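Local coordinates for CCHC-type domain-containing protein (Trypanosoma brucei brucei, PDB 7C45) that probably acts as an RNase D-type 3'-5' exoribonuclease that trims guide RNA, gripping the RNA end with metal ions and carrying zinc-knuckle modules, at residues Leu40-Phe45 with Lys52-Ile57; Ser58-Cys63 with Phe73-Leu78; Asp102-Val107 with Glu224-Gly229. All coordinates share one frame; numbering follows the deposited sequence.

Interaction 1 of 3, residues Leu40-Phe45 with Lys52-Ile57; sequences LDIEAF and KQLGRI. With CA (calcium ion), chain E; CA (calcium ion), chain F; nucleotides of chain B.
Ala44, the last residue of strand 37-44, and Phe45 just after it form an antiparallel pairing with the loop that enters strand 57-64, at the active site of the DEDD exonuclease fold. Ala44 faces Ile57 as a non-hydrogen-bonded pair, and one nearly straight backbone bond, Phe45 N to Arg56 O at 2.8 Å, joins the two segments. The Phe45 ring and the Arg56 side chain run side by side in the same direction. Arg56 CB lies over one ring face, 4.0 Å from the centroid, a CH-pi contact; CG, turned away from the backbone N (chi1 -175°), and the extended chain then carry CD along the ring to Phe45 CE2 and CZ. Elsewhere in the contact Ile42 CG2 touches Ile57 CG1, and Ala44 CB packs on Leu54 CB.

The strand's acidic side chains hold the RNA end. Asp41 bridges two calcium ions, OD2 to one and OD1 to the other; Glu43 OE2 and Asp191 share the first. U10 of chain B has its O3' held by Glu43 OE1 and Ala44 N, while its O2' donates to Ala44 O. A single water ties both segments to the nucleotide, donating to Phe45 O at 2.7 Å, accepting from Gly55 N at 2.9 Å and lying 2.8 Å from U10 O2'.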
loop_
_atom_site.group_PDB
_atom_site.type_symbol
_atom_site.label_atom_id
_atom_site.label_comp_id
_atom_site.label_asym_id
_atom_site.label_seq_id
_atom_site.Cartn_x
_atom_site.Cartn_y
_atom_site.Cartn_z
ATOM N N LEU A 40 6.513 -4.370 1.015
ATOM C CA LEU A 40 7.375 -3.491 1.803
ATOM C C LEU A 40 6.587 -2.349 2.418
ATOM O O LEU A 40 5.576 -1.904 1.876
ATOM C CB LEU A 40 8.488 -2.906 0.974
ATOM C CG LEU A 40 9.558 -3.884 0.524
ATOM C CD1 LEU A 40 10.474 -3.205 -0.470
ATOM C CD2 LEU A 40 10.375 -4.390 1.715
ATOM N N ASP A 41 7.101 -1.863 3.544
ATOM C CA ASP A 41 6.520 -0.758 4.285
ATOM C C ASP A 41 7.647 -0.157 5.118
ATOM O O ASP A 41 8.660 -0.810 5.374
ATOM C CB ASP A 41 5.357 -1.262 5.135
ATOM C CG ASP A 41 4.555 -0.163 5.790
ATOM O OD1 ASP A 41 4.608 0.986 5.359
ATOM O OD2 ASP A 41 3.845 -0.495 6.744
ATOM N N ILE A 42 7.472 1.096 5.529
ATOM C CA ILE A 42 8.482 1.752 6.363
ATOM C C ILE A 42 7.781 2.497 7.483
ATOM O O ILE A 42 6.783 3.186 7.248
ATOM C CB ILE A 42 9.365 2.723 5.549
ATOM C CG1 ILE A 42 10.138 1.980 4.453
ATOM C CG2 ILE A 42 10.314 3.459 6.459
ATOM C CD1 ILE A 42 10.937 2.917 3.549
ATOM N N GLU A 43 8.309 2.369 8.707
ATOM C CA GLU A 43 7.943 3.250 9.814
ATOM C C GLU A 43 9.103 4.181 10.136
ATOM O O GLU A 43 10.238 3.730 10.306
ATOM C CB GLU A 43 7.565 2.478 11.079
ATOM C CG GLU A 43 6.404 1.466 10.930
ATOM C CD GLU A 43 5.178 2.032 10.219
ATOM O OE1 GLU A 43 4.738 3.131 10.609
ATOM O OE2 GLU A 43 4.629 1.348 9.301
ATOM N N ALA A 44 8.806 5.475 10.258
ATOM C CA ALA A 44 9.848 6.471 10.461
ATOM C C ALA A 44 9.494 7.356 11.652
ATOM O O ALA A 44 8.336 7.448 12.064
ATOM C CB ALA A 44 10.052 7.317 9.192
ATOM N N PHE A 45 10.516 7.990 12.223
ATOM C CA PHE A 45 10.279 8.979 13.265
ATOM C C PHE A 45 9.244 9.995 12.794
ATOM O O PHE A 45 9.376 10.556 11.708
ATOM C CB PHE A 45 11.569 9.734 13.602
ATOM C CG PHE A 45 12.604 8.947 14.374
ATOM C CD1 PHE A 45 12.617 7.571 14.409
ATOM C CD2 PHE A 45 13.579 9.639 15.075
ATOM C CE1 PHE A 45 13.613 6.884 15.122
ATOM C CE2 PHE A 45 14.549 8.985 15.786
ATOM C CZ PHE A 45 14.568 7.586 15.802
ATOM N N LYS A 52 7.125 17.123 4.529
ATOM C CA LYS A 52 6.518 15.994 3.830
ATOM C C LYS A 52 7.393 14.742 3.860
ATOM O O LYS A 52 6.860 13.617 3.862
ATOM C CB LYS A 52 6.224 16.388 2.382
ATOM C CG LYS A 52 4.765 16.299 1.992
ATOM C CD LYS A 52 4.540 16.814 0.581
ATOM C CE LYS A 52 3.105 16.613 0.157
ATOM N NZ LYS A 52 2.756 15.165 0.205
ATOM N N GLN A 53 8.717 14.907 3.859
ATOM C CA GLN A 53 9.622 13.761 3.887
ATOM C C GLN A 53 9.419 12.942 5.164
ATOM O O GLN A 53 9.171 13.485 6.242
ATOM C CB GLN A 53 11.082 14.224 3.812
ATOM C CG GLN A 53 11.547 14.815 2.481
ATOM C CD GLN A 53 10.827 16.104 2.088
ATOM O OE1 GLN A 53 10.457 16.916 2.939
ATOM N NE2 GLN A 53 10.606 16.280 0.784
ATOM N N LEU A 54 9.565 11.621 5.049
ATOM C CA LEU A 54 9.574 10.792 6.245
ATOM C C LEU A 54 10.728 11.216 7.141
ATOM O O LEU A 54 11.781 11.631 6.662
ATOM C CB LEU A 54 9.736 9.314 5.900
ATOM C CG LEU A 54 8.558 8.631 5.188
ATOM C CD1 LEU A 54 8.810 7.161 5.159
ATOM C CD2 LEU A 54 7.227 8.921 5.849
ATOM N N GLY A 55 10.525 11.094 8.446
ATOM C CA GLY A 55 11.615 11.245 9.389
ATOM C C GLY A 55 12.600 10.075 9.320
ATOM O O GLY A 55 12.585 9.254 8.407
ATOM N N ARG A 56 13.483 10.032 10.311
ATOM C CA ARG A 56 14.539 9.020 10.334
ATOM C C ARG A 56 13.925 7.628 10.282
ATOM O O ARG A 56 13.004 7.328 11.032
ATOM C CB ARG A 56 15.361 9.176 11.606
ATOM C CG ARG A 56 16.551 8.259 11.701
ATOM C CD ARG A 56 17.325 8.642 12.959
ATOM N NE ARG A 56 18.480 7.800 13.207
ATOM C CZ ARG A 56 19.340 8.012 14.188
ATOM N NH1 ARG A 56 19.174 9.056 15.004
ATOM N NH2 ARG A 56 20.371 7.194 14.347
ATOM N N ILE A 57 14.404 6.792 9.364
ATOM C CA ILE A 57 13.848 5.446 9.256
ATOM C C ILE A 57 14.068 4.692 10.558
ATOM O O ILE A 57 15.178 4.663 11.097
ATOM C CB ILE A 57 14.477 4.687 8.085
ATOM C CG1 ILE A 57 13.970 5.244 6.753
ATOM C CG2 ILE A 57 14.153 3.218 8.210
ATOM C CD1 ILE A 57 14.686 4.680 5.565
HETATM CA CA CA E . 2.818 1.030 7.944
HETATM CA CA CA F . 3.381 2.894 4.585
ATOM P P U B 10 2.079 4.349 6.779
ATOM O OP1 U B 10 2.676 3.010 6.939
ATOM O OP2 U B 10 0.681 4.617 7.233
ATOM O "O5'" U B 10 3.025 5.429 7.479
ATOM C "C5'" U B 10 4.435 5.284 7.419
ATOM C "C4'" U B 10 5.141 6.423 8.105
ATOM O "O4'" U B 10 4.589 7.668 7.635
ATOM C "C3'" U B 10 4.978 6.498 9.613
ATOM O "O3'" U B 10 5.874 5.651 10.296
ATOM C "C2'" U B 10 5.231 7.968 9.904
ATOM O "O2'" U B 10 6.630 8.219 9.916
ATOM C "C1'" U B 10 4.627 8.629 8.666
ATOM N N1 U B 10 3.254 9.116 8.899
ATOM C C2 U B 10 3.155 10.330 9.539
ATOM O O2 U B 10 4.143 10.950 9.903
ATOM N N3 U B 10 1.868 10.766 9.733
ATOM C C4 U B 10 0.712 10.118 9.345
ATOM O O4 U B 10 -0.370 10.641 9.593
ATOM C C5 U B 10 0.903 8.867 8.676
ATOM C C6 U B 10 2.145 8.417 8.476
HETATM O O HOH W 1 5.533 3.883 4.813
HETATM O O HOH W 2 7.866 10.743 9.520
HETATM O O HOH W 3 1.817 -1.205 9.434
HETATM O O HOH W 4 1.415 1.725 9.875
HETATM O O HOH W 5 1.478 1.891 3.433
HETATM O O HOH W 6 3.972 3.023 2.185
#

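Interaction 2 of 3, residues Ser58-Cys63 with Phe73-Leu78; sequences SLVQAC and FDVLTL
Two backbone bonds between Val60 and Phe73 carry the polar part of this contact, as a hydrogen-bonded antiparallel pair. Phe73 N gives to Val60 O at 2.8 Å, and the return bond from Val60 N to Phe73 O is 3.1 Å long. The same Phe73 O also meets Leu59 CA at 3.2 Å in a CA-H...O contact. Beyond this pair the partner strand gives way to helix 75-78, and Ser58 O receives a weak bond from Leu76 N.

Asp74 is the N-cap of that helix. Its carboxylate takes Thr77 N on Asp74 OD1 at 2.9 Å and Thr77 OG1 on Asp74 OD2 at 2.7 Å, both from well above the carboxylate plane; a salt bridge from OD2 to Arg178 adds a charged partner.

Apolar side chains pack beside the Val60-Phe73 pair. Phe73, with CG beside its backbone N (chi1 -70°), turns its ring edge toward Val60 O and Ala62 CB, the latter 3.9 Å from Phe73 CE2. Val60 CG2 reaches Val75 CG2 at 3.8 Å, with the two side chains meeting at a slant, and Phe83 of helix 80-92 packs against both valines. Leu59 points to the other sheet face, where CD2 rests on Asp74 CA and Ala188 of helix 182-202 lies nearby. On its other edge strand 57-64 faces strand 37-44, where Ser58 and Leu59 together oppose Glu43 as a classic beta bulge. The contact itself belongs to the beta hairpin 57-64/70-74 of the mixed central sheet that characterises RNase H-like exonucleases.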
loop_
_atom_site.group_PDB
_atom_site.type_symbol
_atom_site.label_atom_id
_atom_site.label_comp_id
_atom_site.label_asym_id
_atom_site.label_seq_id
_atom_site.Cartn_x
_atom_site.Cartn_y
_atom_site.Cartn_z
ATOM N N SER A 58 12.999 4.083 11.071
ATOM C CA SER A 58 13.072 3.258 12.271
ATOM C C SER A 58 12.998 1.776 11.913
ATOM O O SER A 58 13.902 1.001 12.234
ATOM C CB SER A 58 11.945 3.635 13.232
ATOM O OG SER A 58 11.969 2.841 14.401
ATOM N N LEU A 59 11.926 1.387 11.236
ATOM C CA LEU A 59 11.691 0.023 10.774
ATOM C C LEU A 59 11.507 0.001 9.262
ATOM O O LEU A 59 10.937 0.930 8.689
ATOM C CB LEU A 59 10.434 -0.569 11.430
ATOM C CG LEU A 59 10.397 -0.662 12.955
ATOM C CD1 LEU A 59 9.035 -1.162 13.452
ATOM C CD2 LEU A 59 11.560 -1.559 13.466
ATOM N N VAL A 60 12.007 -1.051 8.612
ATOM C CA VAL A 60 11.554 -1.446 7.282
ATOM C C VAL A 60 10.910 -2.817 7.427
ATOM O O VAL A 60 11.499 -3.707 8.043
ATOM C CB VAL A 60 12.701 -1.482 6.260
ATOM C CG1 VAL A 60 12.206 -2.058 4.919
ATOM C CG2 VAL A 60 13.306 -0.086 6.101
ATOM N N GLN A 61 9.677 -2.959 6.944
ATOM C CA GLN A 61 8.918 -4.191 7.128
ATOM C C GLN A 61 8.797 -4.927 5.801
ATOM O O GLN A 61 8.674 -4.303 4.753
ATOM C CB GLN A 61 7.538 -3.894 7.711
ATOM C CG GLN A 61 7.628 -3.082 9.005
ATOM C CD GLN A 61 7.483 -1.597 8.764
ATOM O OE1 GLN A 61 8.460 -0.894 8.494
ATOM N NE2 GLN A 61 6.263 -1.113 8.839
ATOM N N ALA A 62 8.880 -6.260 5.844
ATOM C CA ALA A 62 8.858 -7.043 4.614
ATOM C C ALA A 62 8.070 -8.324 4.826
ATOM O O ALA A 62 8.207 -8.990 5.856
ATOM C CB ALA A 62 10.256 -7.406 4.128
ATOM N N CYS A 63 7.284 -8.683 3.829
ATOM C CA CYS A 63 6.543 -9.938 3.873
ATOM C C CYS A 63 6.509 -10.477 2.456
ATOM O O CYS A 63 6.006 -9.789 1.565
ATOM C CB CYS A 63 5.141 -9.710 4.418
ATOM S SG CYS A 63 4.201 -11.245 4.673
ATOM N N PHE A 73 12.592 -5.127 10.134
ATOM C CA PHE A 73 14.004 -4.781 10.127
ATOM C C PHE A 73 14.203 -3.568 11.017
ATOM O O PHE A 73 13.682 -2.493 10.724
ATOM C CB PHE A 73 14.491 -4.487 8.717
ATOM C CG PHE A 73 14.566 -5.698 7.842
ATOM C CD1 PHE A 73 15.644 -6.562 7.940
ATOM C CD2 PHE A 73 13.568 -5.973 6.924
ATOM C CE1 PHE A 73 15.728 -7.678 7.138
ATOM C CE2 PHE A 73 13.652 -7.090 6.099
ATOM C CZ PHE A 73 14.739 -7.935 6.204
ATOM N N ASP A 74 14.951 -3.741 12.108
ATOM C CA ASP A 74 15.230 -2.626 13.007
ATOM C C ASP A 74 16.442 -1.879 12.447
ATOM O O ASP A 74 17.594 -2.099 12.833
ATOM C CB ASP A 74 15.448 -3.123 14.429
ATOM C CG ASP A 74 15.624 -1.990 15.421
ATOM O OD1 ASP A 74 15.816 -0.848 14.989
ATOM O OD2 ASP A 74 15.590 -2.249 16.635
ATOM N N VAL A 75 16.166 -0.991 11.486
ATOM C CA VAL A 75 17.237 -0.222 10.852
ATOM C C VAL A 75 17.910 0.707 11.868
ATOM O O VAL A 75 19.123 0.925 11.812
ATOM C CB VAL A 75 16.657 0.539 9.631
ATOM C CG1 VAL A 75 17.703 1.463 8.989
ATOM C CG2 VAL A 75 16.144 -0.443 8.597
ATOM N N LEU A 76 17.149 1.262 12.810
ATOM C CA LEU A 76 17.749 2.141 13.820
ATOM C C LEU A 76 18.819 1.397 14.610
ATOM O O LEU A 76 19.926 1.909 14.814
ATOM C CB LEU A 76 16.671 2.686 14.757
ATOM C CG LEU A 76 17.076 3.672 15.845
ATOM C CD1 LEU A 76 17.575 4.957 15.202
ATOM C CD2 LEU A 76 15.922 3.909 16.834
ATOM N N THR A 77 18.536 0.140 14.972
ATOM C CA THR A 77 19.502 -0.618 15.760
ATOM C C THR A 77 20.624 -1.173 14.881
ATOM O O THR A 77 21.794 -1.062 15.228
ATOM C CB THR A 77 18.786 -1.738 16.514
ATOM O OG1 THR A 77 17.869 -1.171 17.463
ATOM C CG2 THR A 77 19.800 -2.591 17.249
ATOM N N LEU A 78 20.281 -1.773 13.734
ATOM C CA LEU A 78 21.290 -2.332 12.837
ATOM C C LEU A 78 22.254 -1.268 12.312
ATOM O O LEU A 78 23.434 -1.556 12.078
ATOM C CB LEU A 78 20.606 -3.010 11.653
ATOM C CG LEU A 78 19.787 -4.261 11.959
ATOM C CD1 LEU A 78 18.969 -4.640 10.723
ATOM C CD2 LEU A 78 20.707 -5.411 12.376
#

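Interaction 3 of 3, residues Asp102-Val107 with Glu224-Gly229; sequences DCRRDV and EHYAVG. With nucleotides of chain B.
Tyr226 packs its ring against Arg104 in the close part of this helix-to-helix contact, in which no hydrogen bond passes between the segments. Arg104 CB sits over the centre of the ring, 3.9 Å from the centroid and only 3° off the normal, and CG continues across the same face, 3.7 Å from Tyr226 CE1. Arg105 comes to the ring differently. Its chain, bent at chi2 and chi3, brings NH1 to the ring edge, 3.6 Å from Tyr226 CE2, with guanidinium and ring planes 87° apart. Val107 CG1 meets Ala227 CB at 3.4 Å, tighter than ordinary van der Waals contact, just where helix 212-226 ends.

The contact thus joins the N-terminal part of helix 104-114, within the exonuclease fold, to the end of helix 212-226. Glu235 is a shared partner of Tyr226 OH and Arg105 NH2.

On the looser side, the exposed Val228 and Gly229 do not touch 102-107, although Gly229 N still bonds Ser111 OG further along helix 104-114. The RNA lies on another side. Arg104 grips the Asp102 carboxylate side-on, NE to OD1 and NH2 to OD2, while its backbone N reaches OD1 from the opposite face as a capping bond; NH1 forms a salt bridge with Asp237. O2' of U8 of chain B lies by Asp102 OD2, too close to be trusted in detail, and Arg104 NH2 is 3.0 Å from U8 O2.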
loop_
_atom_site.group_PDB
_atom_site.type_symbol
_atom_site.label_atom_id
_atom_site.label_comp_id
_atom_site.label_asym_id
_atom_site.label_seq_id
_atom_site.Cartn_x
_atom_site.Cartn_y
_atom_site.Cartn_z
ATOM N N ASP A 102 1.177 3.064 -1.573
ATOM C CA ASP A 102 1.733 4.407 -1.683
ATOM C C ASP A 102 3.239 4.361 -1.453
ATOM O O ASP A 102 3.694 4.451 -0.306
ATOM C CB ASP A 102 1.069 5.402 -0.713
ATOM C CG ASP A 102 1.453 6.867 -1.032
ATOM O OD1 ASP A 102 2.356 7.052 -1.859
ATOM O OD2 ASP A 102 0.860 7.799 -0.463
ATOM N N CYS A 103 4.009 4.272 -2.540
ATOM C CA CYS A 103 5.463 4.134 -2.462
ATOM C C CYS A 103 6.186 5.467 -2.340
ATOM O O CYS A 103 7.405 5.480 -2.164
ATOM C CB CYS A 103 6.005 3.421 -3.705
ATOM S SG CYS A 103 5.847 4.311 -5.263
ATOM N N ARG A 104 5.476 6.586 -2.414
ATOM C CA ARG A 104 6.150 7.848 -2.716
ATOM C C ARG A 104 7.123 8.247 -1.614
ATOM O O ARG A 104 8.317 8.448 -1.858
ATOM C CB ARG A 104 5.113 8.946 -2.940
ATOM C CG ARG A 104 4.369 8.791 -4.264
ATOM C CD ARG A 104 3.215 9.809 -4.349
ATOM N NE ARG A 104 2.320 9.624 -3.236
ATOM C CZ ARG A 104 1.321 10.443 -2.939
ATOM N NH1 ARG A 104 1.064 11.497 -3.717
ATOM N NH2 ARG A 104 0.581 10.193 -1.867
ATOM N N ARG A 105 6.603 8.427 -0.408
ATOM C CA ARG A 105 7.454 8.783 0.728
ATOM C C ARG A 105 8.468 7.681 1.038
ATOM O O ARG A 105 9.608 7.969 1.427
ATOM C CB ARG A 105 6.587 9.056 1.959
ATOM C CG ARG A 105 6.496 10.478 2.398
ATOM C CD ARG A 105 6.015 11.346 1.286
ATOM N NE ARG A 105 7.088 12.146 0.697
ATOM C CZ ARG A 105 6.886 12.937 -0.344
ATOM N NH1 ARG A 105 7.877 13.648 -0.867
ATOM N NH2 ARG A 105 5.664 13.018 -0.861
ATOM N N ASP A 106 8.064 6.419 0.898
ATOM C CA ASP A 106 8.964 5.300 1.182
ATOM C C ASP A 106 10.177 5.335 0.278
ATOM O O ASP A 106 11.319 5.195 0.736
ATOM C CB ASP A 106 8.239 3.967 0.992
ATOM C CG ASP A 106 7.209 3.707 2.068
ATOM O OD1 ASP A 106 7.182 4.453 3.059
ATOM O OD2 ASP A 106 6.454 2.730 1.916
ATOM N N VAL A 107 9.937 5.515 -1.021
ATOM C CA VAL A 107 11.004 5.490 -2.002
ATOM C C VAL A 107 11.910 6.699 -1.823
ATOM O O VAL A 107 13.145 6.599 -1.940
ATOM C CB VAL A 107 10.364 5.411 -3.401
ATOM C CG1 VAL A 107 11.220 6.035 -4.454
ATOM C CG2 VAL A 107 10.003 3.953 -3.696
ATOM N N GLU A 224 10.968 6.858 -10.291
ATOM C CA GLU A 224 11.884 7.803 -10.926
ATOM C C GLU A 224 11.735 9.195 -10.336
ATOM O O GLU A 224 12.714 9.932 -10.190
ATOM C CB GLU A 224 11.627 7.852 -12.429
ATOM C CG GLU A 224 12.098 6.627 -13.183
ATOM C CD GLU A 224 13.604 6.475 -13.140
ATOM O OE1 GLU A 224 14.314 7.415 -13.572
ATOM O OE2 GLU A 224 14.070 5.421 -12.660
ATOM N N HIS A 225 10.507 9.588 -10.029
ATOM C CA HIS A 225 10.245 10.933 -9.531
ATOM C C HIS A 225 10.739 11.099 -8.093
ATOM O O HIS A 225 11.308 12.143 -7.743
ATOM C CB HIS A 225 8.748 11.221 -9.625
ATOM C CG HIS A 225 8.391 12.662 -9.445
ATOM N ND1 HIS A 225 8.323 13.268 -8.208
ATOM C CD2 HIS A 225 8.085 13.619 -10.353
ATOM C CE1 HIS A 225 7.983 14.535 -8.365
ATOM N NE2 HIS A 225 7.843 14.774 -9.655
ATOM N N TYR A 226 10.560 10.069 -7.256
ATOM C CA TYR A 226 10.747 10.207 -5.814
ATOM C C TYR A 226 12.075 9.661 -5.316
ATOM O O TYR A 226 12.474 9.987 -4.199
ATOM C CB TYR A 226 9.570 9.537 -5.068
ATOM C CG TYR A 226 8.367 10.438 -5.077
ATOM C CD1 TYR A 226 7.464 10.392 -6.129
ATOM C CD2 TYR A 226 8.187 11.408 -4.093
ATOM C CE1 TYR A 226 6.367 11.259 -6.175
ATOM C CE2 TYR A 226 7.094 12.286 -4.126
ATOM C CZ TYR A 226 6.189 12.214 -5.176
ATOM O OH TYR A 226 5.111 13.083 -5.224
ATOM N N ALA A 227 12.776 8.868 -6.117
ATOM C CA ALA A 227 14.063 8.290 -5.726
ATOM C C ALA A 227 15.173 9.022 -6.476
ATOM O O ALA A 227 15.739 8.504 -7.434
ATOM C CB ALA A 227 14.097 6.795 -6.010
ATOM N N VAL A 228 15.505 10.221 -5.998
ATOM C CA VAL A 228 16.461 11.110 -6.657
ATOM C C VAL A 228 17.615 11.499 -5.744
ATOM O O VAL A 228 18.328 12.464 -6.036
ATOM C CB VAL A 228 15.783 12.379 -7.207
ATOM C CG1 VAL A 228 14.780 12.034 -8.314
ATOM C CG2 VAL A 228 15.117 13.168 -6.072
ATOM N N GLY A 229 17.796 10.805 -4.629
ATOM C CA GLY A 229 18.962 11.049 -3.808
ATOM C C GLY A 229 18.929 12.288 -2.948
ATOM O O GLY A 229 19.943 12.612 -2.326
ATOM P P U B 8 -6.830 10.012 3.355
ATOM O OP1 U B 8 -6.683 11.434 3.735
ATOM O OP2 U B 8 -8.052 9.610 2.615
ATOM O "O5'" U B 8 -5.504 9.626 2.585
ATOM C "C5'" U B 8 -5.512 8.663 1.552
ATOM C "C4'" U B 8 -4.119 8.424 1.050
ATOM O "O4'" U B 8 -3.566 9.661 0.544
ATOM C "C3'" U B 8 -3.100 7.956 2.074
ATOM O "O3'" U B 8 -3.192 6.566 2.306
ATOM C "C2'" U B 8 -1.783 8.378 1.439
ATOM O "O2'" U B 8 -1.414 7.478 0.396
ATOM C "C1'" U B 8 -2.183 9.703 0.789
ATOM N N1 U B 8 -1.934 10.879 1.658
ATOM C C2 U B 8 -0.659 11.380 1.691
ATOM O O2 U B 8 0.253 10.859 1.083
ATOM N N3 U B 8 -0.500 12.491 2.494
ATOM C C4 U B 8 -1.514 13.118 3.200
ATOM O O4 U B 8 -1.263 14.118 3.880
ATOM C C5 U B 8 -2.815 12.540 3.079
ATOM C C6 U B 8 -2.979 11.458 2.317
ATOM P P U B 9 -2.764 5.946 3.725
ATOM O OP1 U B 9 -3.049 4.492 3.632
ATOM O OP2 U B 9 -3.427 6.769 4.763
ATOM O "O5'" U B 9 -1.203 6.241 3.795
ATOM C "C5'" U B 9 -0.243 5.350 3.238
ATOM C "C4'" U B 9 1.186 5.853 3.346
ATOM O "O4'" U B 9 1.318 7.200 2.838
ATOM C "C3'" U B 9 1.805 5.931 4.732
ATOM O "O3'" U B 9 2.211 4.674 5.219
ATOM C "C2'" U B 9 2.957 6.907 4.529
ATOM O "O2'" U B 9 4.077 6.281 3.913
ATOM C "C1'" U B 9 2.344 7.879 3.528
ATOM N N1 U B 9 1.763 9.056 4.197
ATOM C C2 U B 9 2.633 10.040 4.671
ATOM O O2 U B 9 3.842 9.991 4.568
ATOM N N3 U B 9 2.035 11.108 5.285
ATOM C C4 U B 9 0.681 11.291 5.476
ATOM O O4 U B 9 0.296 12.307 6.051
ATOM C C5 U B 9 -0.147 10.234 4.967
ATOM C C6 U B 9 0.405 9.174 4.359
#

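The three contacts show how a metal-dependent exonuclease site is assembled. Interactions 1 and 2, with centres about 10 Å apart, share adjacent strands: Gln61 N lies 2.8 Å from Asp41 O, and Ser58 N 2.9 Å from Glu43 O, and strand 57-64 flanks the strand bearing the calcium ligands in the same sheet. Interaction 3, centred about 12 Å from interaction 1, adds the helical side, where Leu54 CG meets Arg105 CB at 3.8 Å and Ile42 CD1 meets Asp106 O at 3.6 Å. Interaction 1 touches the RNA at U10 and, through Leu54, at U9; interaction 3 meets U8 and U9, making U9 common to both. Interactions 2 and 3 do not meet, their nearest atoms being about 8 Å apart.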